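PDB 1T5O: putative methylthioribose-1-phosphate isomerase, which probably catalyses the interconversion of methylthioribose-1-phosphate and methylthioribulose-1-phosphate, an isomerisation used in methionine biosynthesis. Local coordinates for residues Asp16-Leu24 with Arg196-Glu204. Sequence-based numbering, arbitrary orientation.
Sequences DQTKLPEKL and RLTCWELME
With CG anti to the backbone N (chi1 -174°), Trp-200 holds its indole out from the helix over Leu-20, while the bend of Arg-196 at chi3 (-45°) turns its guanidinium to carbonyls in and just after the 3-10 turn 17-19. Leu-20 suits the spot because its branched end serves two neighbours: CD1 sits 3.9 Å from the centroid of the five-membered ring of Trp-200, a CH-pi contact 11° off the normal, and CD2 meets Leu-197 CD2 at 3.9 Å. The broad indole also gives Leu-24 an edge, CZ2 lying 3.8 Å from Leu-24 CD2, and its NE1 donates to a water, 2.9 Å from the water O, that in turn donates weakly to Pro-21 O. The compact ring of Pro-21, after a cis peptide bond, fits closely against the helix backbone, CB 3.4 Å from Arg-196 O, a buried carbonyl with no hydrogen-bond partner. The aliphatic part of Arg-196 runs against Pro-21 CD, while NH1 gives weak bonds to Leu-20 O (2.8 Å) and Gln-17 O (3.4 Å), both near the guanidinium plane. Gln-17 OE1 accepts a hydrogen bond from Arg-45 NH1, a predicted substrate-binding residue. The contact thus joins the N-terminal region to helix 193-204 of the Rossmann-like domain, beside the probable MtnA-type active site.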
loop_
_atom_site.group_PDB
_atom_site.type_symbol
_atom_site.label_atom_id
_atom_site.label_comp_id
_atom_site.label_asym_id
_atom_site.label_seq_id
_atom_site.Cartn_x
_atom_site.Cartn_y
_atom_site.Cartn_z
ATOM N N ASP A 16 -4.624 18.765 -16.861
ATOM C CA ASP A 16 -5.709 18.109 -16.116
ATOM C C ASP A 16 -5.176 16.804 -15.509
ATOM O O ASP A 16 -5.270 15.741 -16.122
ATOM C CB ASP A 16 -6.881 17.782 -17.050
ATOM C CG ASP A 16 -8.137 17.386 -16.300
ATOM O OD1 ASP A 16 -8.056 17.109 -15.085
ATOM O OD2 ASP A 16 -9.216 17.350 -16.926
ATOM N N GLN A 17 -4.643 16.886 -14.294
ATOM C CA GLN A 17 -4.067 15.717 -13.641
ATOM C C GLN A 17 -5.026 14.558 -13.406
ATOM O O GLN A 17 -4.603 13.414 -13.355
ATOM C CB GLN A 17 -3.365 16.138 -12.339
ATOM C CG GLN A 17 -2.034 16.837 -12.606
ATOM C CD GLN A 17 -1.343 17.316 -11.344
ATOM O OE1 GLN A 17 -1.101 16.534 -10.426
ATOM N NE2 GLN A 17 -1.014 18.606 -11.294
ATOM N N THR A 18 -6.314 14.836 -13.296
ATOM C CA THR A 18 -7.278 13.760 -13.102
ATOM C C THR A 18 -7.307 12.826 -14.323
ATOM O O THR A 18 -7.812 11.712 -14.237
ATOM C CB THR A 18 -8.702 14.310 -12.880
ATOM O OG1 THR A 18 -9.241 14.747 -14.134
ATOM C CG2 THR A 18 -8.672 15.485 -11.905
ATOM N N LYS A 19 -6.746 13.276 -15.445
ATOM C CA LYS A 19 -6.720 12.490 -16.681
ATOM C C LYS A 19 -5.501 11.589 -16.786
ATOM O O LYS A 19 -5.448 10.665 -17.612
ATOM C CB LYS A 19 -6.735 13.434 -17.884
ATOM C CG LYS A 19 -7.941 13.294 -18.778
ATOM C CD LYS A 19 -9.196 13.742 -18.064
ATOM C CE LYS A 19 -10.413 13.554 -18.956
ATOM N NZ LYS A 19 -11.037 14.859 -19.338
ATOM N N LEU A 20 -4.503 11.879 -15.964
ATOM C CA LEU A 20 -3.269 11.098 -15.941
ATOM C C LEU A 20 -3.549 9.767 -15.266
ATOM O O LEU A 20 -4.436 9.683 -14.428
ATOM C CB LEU A 20 -2.199 11.855 -15.143
ATOM C CG LEU A 20 -1.134 12.724 -15.834
ATOM C CD1 LEU A 20 -1.426 12.941 -17.290
ATOM C CD2 LEU A 20 -0.990 14.037 -15.058
ATOM N N PRO A 21 -2.772 8.720 -15.593
ATOM C CA PRO A 21 -1.658 8.701 -16.550
ATOM C C PRO A 21 -2.041 8.388 -18.009
ATOM O O PRO A 21 -1.207 8.479 -18.914
ATOM C CB PRO A 21 -0.728 7.630 -15.963
ATOM C CG PRO A 21 -1.692 6.645 -15.370
ATOM C CD PRO A 21 -2.709 7.549 -14.693
ATOM N N GLU A 22 -3.294 8.010 -18.229
ATOM C CA GLU A 22 -3.755 7.645 -19.565
ATOM C C GLU A 22 -3.679 8.732 -20.627
ATOM O O GLU A 22 -3.344 8.449 -21.777
ATOM C CB GLU A 22 -5.191 7.119 -19.497
ATOM C CG GLU A 22 -5.947 7.194 -20.822
ATOM C CD GLU A 22 -7.229 6.408 -20.802
ATOM O OE1 GLU A 22 -8.098 6.675 -19.936
ATOM O OE2 GLU A 22 -7.359 5.510 -21.659
ATOM N N LYS A 23 -3.984 9.971 -20.257
ATOM C CA LYS A 23 -3.950 11.048 -21.237
ATOM C C LYS A 23 -3.445 12.362 -20.690
ATOM O O LYS A 23 -3.739 12.731 -19.549
ATOM C CB LYS A 23 -5.350 11.283 -21.821
ATOM C CG LYS A 23 -6.012 10.044 -22.420
ATOM C CD LYS A 23 -7.156 10.373 -23.412
ATOM C CE LYS A 23 -8.112 11.472 -22.901
ATOM N NZ LYS A 23 -7.572 12.870 -23.052
ATOM N N LEU A 24 -2.671 13.064 -21.507
ATOM C CA LEU A 24 -2.175 14.386 -21.143
ATOM C C LEU A 24 -3.188 15.327 -21.781
ATOM O O LEU A 24 -3.309 15.378 -23.008
ATOM C CB LEU A 24 -0.788 14.639 -21.726
ATOM C CG LEU A 24 -0.260 16.078 -21.603
ATOM C CD1 LEU A 24 -0.394 16.582 -20.163
ATOM C CD2 LEU A 24 1.193 16.110 -22.055
ATOM N N ARG A 196 0.312 7.041 -10.610
ATOM C CA ARG A 196 -0.412 7.898 -11.531
ATOM C C ARG A 196 0.358 9.121 -12.031
ATOM O O ARG A 196 0.388 9.401 -13.222
ATOM C CB ARG A 196 -1.707 8.396 -10.878
ATOM C CG ARG A 196 -2.718 7.308 -10.616
ATOM C CD ARG A 196 -4.123 7.865 -10.689
ATOM N NE ARG A 196 -4.164 9.099 -9.959
ATOM C CZ ARG A 196 -4.504 10.283 -10.457
ATOM N NH1 ARG A 196 -4.874 10.441 -11.727
ATOM N NH2 ARG A 196 -4.396 11.329 -9.671
ATOM N N LEU A 197 1.002 9.822 -11.111
ATOM C CA LEU A 197 1.688 11.059 -11.437
ATOM C C LEU A 197 3.209 10.978 -11.552
ATOM O O LEU A 197 3.773 11.392 -12.555
ATOM C CB LEU A 197 1.271 12.115 -10.403
ATOM C CG LEU A 197 -0.259 12.192 -10.170
ATOM C CD1 LEU A 197 -0.627 13.273 -9.133
ATOM C CD2 LEU A 197 -0.975 12.519 -11.493
ATOM N N THR A 198 3.872 10.435 -10.539
ATOM C CA THR A 198 5.321 10.372 -10.587
ATOM C C THR A 198 5.848 9.527 -11.736
ATOM O O THR A 198 6.783 9.942 -12.431
ATOM C CB THR A 198 5.876 9.855 -9.251
ATOM O OG1 THR A 198 5.627 10.851 -8.262
ATOM C CG2 THR A 198 7.359 9.571 -9.333
ATOM N N CYS A 199 5.267 8.350 -11.945
ATOM C CA CYS A 199 5.744 7.517 -13.029
ATOM C C CYS A 199 5.499 8.212 -14.387
ATOM O O CYS A 199 6.302 8.086 -15.306
ATOM C CB CYS A 199 5.084 6.135 -12.991
ATOM S SG CYS A 199 5.663 5.046 -11.623
ATOM N N TRP A 200 4.386 8.927 -14.497
ATOM C CA TRP A 200 4.062 9.631 -15.725
ATOM C C TRP A 200 5.076 10.730 -16.047
ATOM O O TRP A 200 5.703 10.729 -17.121
ATOM C CB TRP A 200 2.662 10.249 -15.642
ATOM C CG TRP A 200 2.242 10.862 -16.964
ATOM C CD1 TRP A 200 1.681 10.204 -18.041
ATOM C CD2 TRP A 200 2.485 12.213 -17.403
ATOM N NE1 TRP A 200 1.578 11.069 -19.108
ATOM C CE2 TRP A 200 2.063 12.301 -18.747
ATOM C CE3 TRP A 200 3.027 13.353 -16.784
ATOM C CZ2 TRP A 200 2.164 13.486 -19.496
ATOM C CZ3 TRP A 200 3.130 14.542 -17.532
ATOM C CH2 TRP A 200 2.699 14.592 -18.876
ATOM N N GLU A 201 5.268 11.662 -15.119
ATOM C CA GLU A 201 6.199 12.746 -15.408
ATOM C C GLU A 201 7.641 12.289 -15.590
ATOM O O GLU A 201 8.389 12.925 -16.334
ATOM C CB GLU A 201 6.113 13.863 -14.356
ATOM C CG GLU A 201 6.590 13.493 -12.942
ATOM C CD GLU A 201 6.655 14.712 -12.058
ATOM O OE1 GLU A 201 7.670 15.433 -12.093
ATOM O OE2 GLU A 201 5.665 14.987 -11.345
ATOM N N LEU A 202 8.041 11.185 -14.963
ATOM C CA LEU A 202 9.415 10.748 -15.146
ATOM C C LEU A 202 9.540 10.056 -16.509
ATOM O O LEU A 202 10.490 10.297 -17.261
ATOM C CB LEU A 202 9.852 9.807 -14.006
ATOM C CG LEU A 202 10.041 10.501 -12.641
ATOM C CD1 LEU A 202 10.318 9.477 -11.551
ATOM C CD2 LEU A 202 11.170 11.490 -12.735
ATOM N N MET A 203 8.586 9.201 -16.851
ATOM C CA MET A 203 8.687 8.542 -18.149
ATOM C C MET A 203 8.559 9.565 -19.278
ATOM O O MET A 203 9.194 9.434 -20.328
ATOM C CB MET A 203 7.601 7.469 -18.288
ATOM C CG MET A 203 7.869 6.261 -17.429
ATOM S SD MET A 203 6.526 5.092 -17.401
ATOM C CE MET A 203 6.583 4.515 -19.202
ATOM N N GLU A 204 7.758 10.594 -19.055
ATOM C CA GLU A 204 7.541 11.621 -20.070
ATOM C C GLU A 204 8.862 12.346 -20.338
ATOM O O GLU A 204 9.179 12.698 -21.479
ATOM C CB GLU A 204 6.440 12.586 -19.575
ATOM C CG GLU A 204 5.965 13.617 -20.569
ATOM C CD GLU A 204 5.077 13.035 -21.674
ATOM O OE1 GLU A 204 4.770 11.829 -21.638
ATOM O OE2 GLU A 204 4.683 13.799 -22.573
HETATM O O HOH W 1 -0.041 10.355 -21.459
#